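Long-range contact in ADP-ribosylation factor-binding protein GGA2 (PDB 3MNM), which may help regulate membrane traffic through the trans-Golgi network, its GAE domain, the piece in this structure, being an immunoglobulin-like beta sandwich specific for accessory proteins: residues Gln65-Asn70 against Asp78-Glu83. Numbering follows the deposited sequence.
Sequences QPQSSN and DGISQE
Ser68 meets Ser81 through both its backbone and its side chain. Its amide N donates to Ser81 O at 2.9 Å, almost in line with the carbonyl, and its OG accepts Ser81 N, also at 2.9 Å and nearly straight (167° at the hydrogen). OG can do this because chi1 of 68° sets it between the backbone N and the carbonyl carbon, turned toward residues 78-83. Serine suits the place: its short hydroxyl stands in for the backbone carbonyl that a regular antiparallel partner would offer. Further along, Gln65 N donates to Glu83 O at 2.7 Å. Between these two points the segments are bridged by a water that donates a hydrogen bond to Pro66 O and accepts one from Glu83 N; Pro66, lacking an N-H, takes part through its carbonyl.

The tight side faces the sandwich interior. Ile80 lays CG2 against Ser69 O (3.4 Å) and Gln67 CG (3.8 Å), while CD1 reaches the backbone of Asn70. Branched and apolar, it packs beneath residues 67-70 and also touches Leu50 of strand 50-55. Gln67 reaches Leu50 and Phe52; Gln82, extended beneath the Gln65 and Gln67 backbone, also touches Phe52, the methylenes of both suiting an apolar wall.

The outer side is looser. The side chains of Gln65 and Glu83 run alongside each other, OE1 of Gln65 3.8 Å from CG of Glu83, and a second water links Ser68 OG to Gly79 O. Gly79 and Ile80 form a classic beta bulge opposite Phe39 of strand 38-41. The loop thus borders strand 80-81 on its other edge, where Ser81 N, Ser81 O, Glu83 N and Glu83 O all find partners, consistent with an irregular segment lying where a strand could have paired.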
ATOM      1  N   GLN A  65      -6.773  -6.378  -6.821  1.00 10.07           N
ATOM      2  CA  GLN A  65      -7.765  -7.241  -6.202  1.00  9.45           C
ATOM      3  C   GLN A  65      -8.308  -6.549  -4.958  1.00 10.66           C
ATOM      4  O   GLN A  65      -7.761  -5.539  -4.505  1.00 11.16           O
ATOM      5  CB  GLN A  65      -7.169  -8.632  -5.908  1.00 11.46           C
ATOM      6  CG  GLN A  65      -6.755  -9.321  -7.215  1.00 11.76           C
ATOM      7  CD  GLN A  65      -6.146 -10.705  -7.040  1.00 15.19           C
ATOM      8  OE1 GLN A  65      -4.950 -10.905  -7.273  1.00 19.49           O
ATOM      9  NE2 GLN A  65      -6.972 -11.662  -6.644  1.00 16.22           N
ATOM     10  N   PRO A  66      -9.410  -7.063  -4.403  1.00 12.95           N
ATOM     11  CA  PRO A  66      -9.978  -6.299  -3.285  1.00 10.36           C
ATOM     12  C   PRO A  66      -9.069  -6.224  -2.059  1.00 10.67           C
ATOM     13  O   PRO A  66      -8.303  -7.136  -1.764  1.00 15.27           O
ATOM     14  CB  PRO A  66     -11.258  -7.074  -2.949  1.00 12.16           C
ATOM     15  CG  PRO A  66     -11.618  -7.772  -4.251  1.00 11.62           C
ATOM     16  CD  PRO A  66     -10.289  -8.162  -4.837  1.00 15.19           C
ATOM     17  N   GLN A  67      -9.187  -5.119  -1.331  1.00 11.35           N
ATOM     18  CA  GLN A  67      -8.504  -4.956  -0.072  1.00  9.90           C
ATOM     19  C   GLN A  67      -9.030  -6.034   0.894  1.00 15.03           C
ATOM     20  O   GLN A  67     -10.232  -6.272   0.971  1.00 13.94           O
ATOM     21  CB  GLN A  67      -8.783  -3.535   0.431  1.00 14.38           C
ATOM     22  CG  GLN A  67      -7.882  -3.039   1.520  1.00 18.04           C
ATOM     23  CD  GLN A  67      -8.270  -1.640   1.984  1.00 16.60           C
ATOM     24  OE1 GLN A  67      -8.739  -1.471   3.098  1.00 16.29           O
ATOM     25  NE2 GLN A  67      -8.080  -0.639   1.123  1.00 14.32           N
ATOM     26  N   SER A  68      -8.123  -6.710   1.598  1.00 12.07           N
ATOM     27  CA  SER A  68      -8.492  -7.904   2.357  1.00 14.83           C
ATOM     28  C   SER A  68      -9.475  -7.611   3.507  1.00 14.29           C
ATOM     29  O   SER A  68     -10.339  -8.448   3.842  1.00 16.17           O
ATOM     30  CB  SER A  68      -7.233  -8.598   2.899  1.00 16.03           C
ATOM     31  OG  SER A  68      -6.623  -7.783   3.888  1.00 13.70           O
ATOM     32  N   SER A  69      -9.321  -6.446   4.128  1.00 11.88           N
ATOM     33  CA  SER A  69     -10.185  -5.966   5.211  1.00 10.73           C
ATOM     34  C   SER A  69      -9.987  -4.458   5.337  1.00 13.50           C
ATOM     35  O   SER A  69      -9.172  -3.887   4.618  1.00 14.89           O
ATOM     36  CB  SER A  69      -9.836  -6.636   6.541  1.00 13.11           C
ATOM     37  OG  SER A  69     -10.763  -6.253   7.544  1.00 15.42           O
ATOM     38  N   ASN A  70     -10.720  -3.816   6.244  1.00 10.95           N
ATOM     39  CA  ASN A  70     -10.537  -2.389   6.489  1.00  9.46           C
ATOM     40  C   ASN A  70     -10.320  -2.105   7.968  1.00 10.30           C
ATOM     41  O   ASN A  70     -10.414  -0.964   8.430  1.00 10.06           O
ATOM     42  CB  ASN A  70     -11.683  -1.548   5.890  1.00  8.68           C
ATOM     43  CG  ASN A  70     -12.981  -1.651   6.683  1.00 13.58           C
ATOM     44  OD1 ASN A  70     -13.904  -0.844   6.502  1.00 13.81           O
ATOM     45  ND2 ASN A  70     -13.052  -2.618   7.556  1.00  5.91           N
ATOM     46  N   ASP A  78       0.758  -7.059   9.297  1.00 13.93           N
ATOM     47  CA  ASP A  78       0.142  -7.424   8.027  1.00 15.31           C
ATOM     48  C   ASP A  78      -1.350  -7.684   8.228  1.00 12.63           C
ATOM     49  O   ASP A  78      -1.905  -8.671   7.714  1.00 15.34           O
ATOM     50  CB  ASP A  78       0.812  -8.660   7.421  1.00 17.80           C
ATOM     51  CG  ASP A  78       2.274  -8.416   7.073  1.00 18.55           C
ATOM     52  OD1 ASP A  78       2.690  -7.243   7.054  1.00 16.52           O
ATOM     53  OD2 ASP A  78       2.997  -9.399   6.820  1.00 22.07           O
ATOM     54  N   GLY A  79      -1.987  -6.792   8.974  1.00 11.28           N
ATOM     55  CA  GLY A  79      -3.399  -6.936   9.294  1.00 15.70           C
ATOM     56  C   GLY A  79      -4.301  -6.783   8.083  1.00 17.10           C
ATOM     57  O   GLY A  79      -5.381  -7.366   8.026  1.00 14.95           O
ATOM     58  N   ILE A  80      -3.854  -5.993   7.109  1.00 11.22           N
ATOM     59  CA  ILE A  80      -4.598  -5.758   5.884  1.00 10.34           C
ATOM     60  C   ILE A  80      -3.615  -5.869   4.745  1.00 14.65           C
ATOM     61  O   ILE A  80      -2.443  -5.485   4.904  1.00 12.97           O
ATOM     62  CB  ILE A  80      -5.217  -4.340   5.867  1.00 10.90           C
ATOM     63  CG1 ILE A  80      -6.265  -4.206   6.980  1.00 12.37           C
ATOM     64  CG2 ILE A  80      -5.823  -4.032   4.493  1.00 12.62           C
ATOM     65  CD1 ILE A  80      -6.667  -2.756   7.266  1.00 10.88           C
ATOM     66  N   SER A  81      -4.062  -6.414   3.619  1.00 11.64           N
ATOM     67  CA  SER A  81      -3.222  -6.435   2.422  1.00 11.28           C
ATOM     68  C   SER A  81      -4.053  -6.269   1.172  1.00 13.20           C
ATOM     69  O   SER A  81      -5.268  -6.470   1.184  1.00 13.33           O
ATOM     70  CB  SER A  81      -2.423  -7.742   2.344  1.00 12.36           C
ATOM     71  OG  SER A  81      -3.304  -8.829   2.068  1.00 14.98           O
ATOM     72  N   GLN A  82      -3.391  -5.920   0.077  1.00  9.73           N
ATOM     73  CA  GLN A  82      -4.069  -5.836  -1.203  1.00 11.55           C
ATOM     74  C   GLN A  82      -3.123  -6.250  -2.318  1.00 12.83           C
ATOM     75  O   GLN A  82      -2.040  -5.670  -2.469  1.00 13.91           O
ATOM     76  CB  GLN A  82      -4.590  -4.419  -1.453  1.00 11.56           C
ATOM     77  CG  GLN A  82      -5.188  -4.268  -2.840  1.00 10.30           C
ATOM     78  CD  GLN A  82      -6.014  -2.988  -2.976  1.00 10.64           C
ATOM     79  OE1 GLN A  82      -7.232  -3.039  -3.231  1.00 13.83           O
ATOM     80  NE2 GLN A  82      -5.360  -1.849  -2.802  1.00  7.71           N
ATOM     81  N   GLU A  83      -3.528  -7.261  -3.084  1.00 11.34           N
ATOM     82  CA  GLU A  83      -2.701  -7.740  -4.197  1.00 13.90           C
ATOM     83  C   GLU A  83      -3.123  -7.095  -5.506  1.00 18.58           C
ATOM     84  O   GLU A  83      -4.314  -6.858  -5.731  1.00 14.40           O
ATOM     85  CB  GLU A  83      -2.763  -9.264  -4.312  1.00 22.92           C
ATOM     86  CG  GLU A  83      -1.848  -9.809  -5.412  1.00 30.84           C
ATOM     87  CD  GLU A  83      -0.991 -10.962  -4.933  1.00 30.06           C
ATOM     88  OE1 GLU A  83      -1.502 -11.789  -4.153  1.00 35.38           O
ATOM     89  OE2 GLU A  83       0.189 -11.049  -5.339  1.00 36.24           O
TER
HETATM   90  O   HOH W   1      -5.991  -8.488  -2.469  1.00 15.64           O
HETATM   91  O   HOH W   2      -6.781  -8.934   6.261  1.00 24.97           O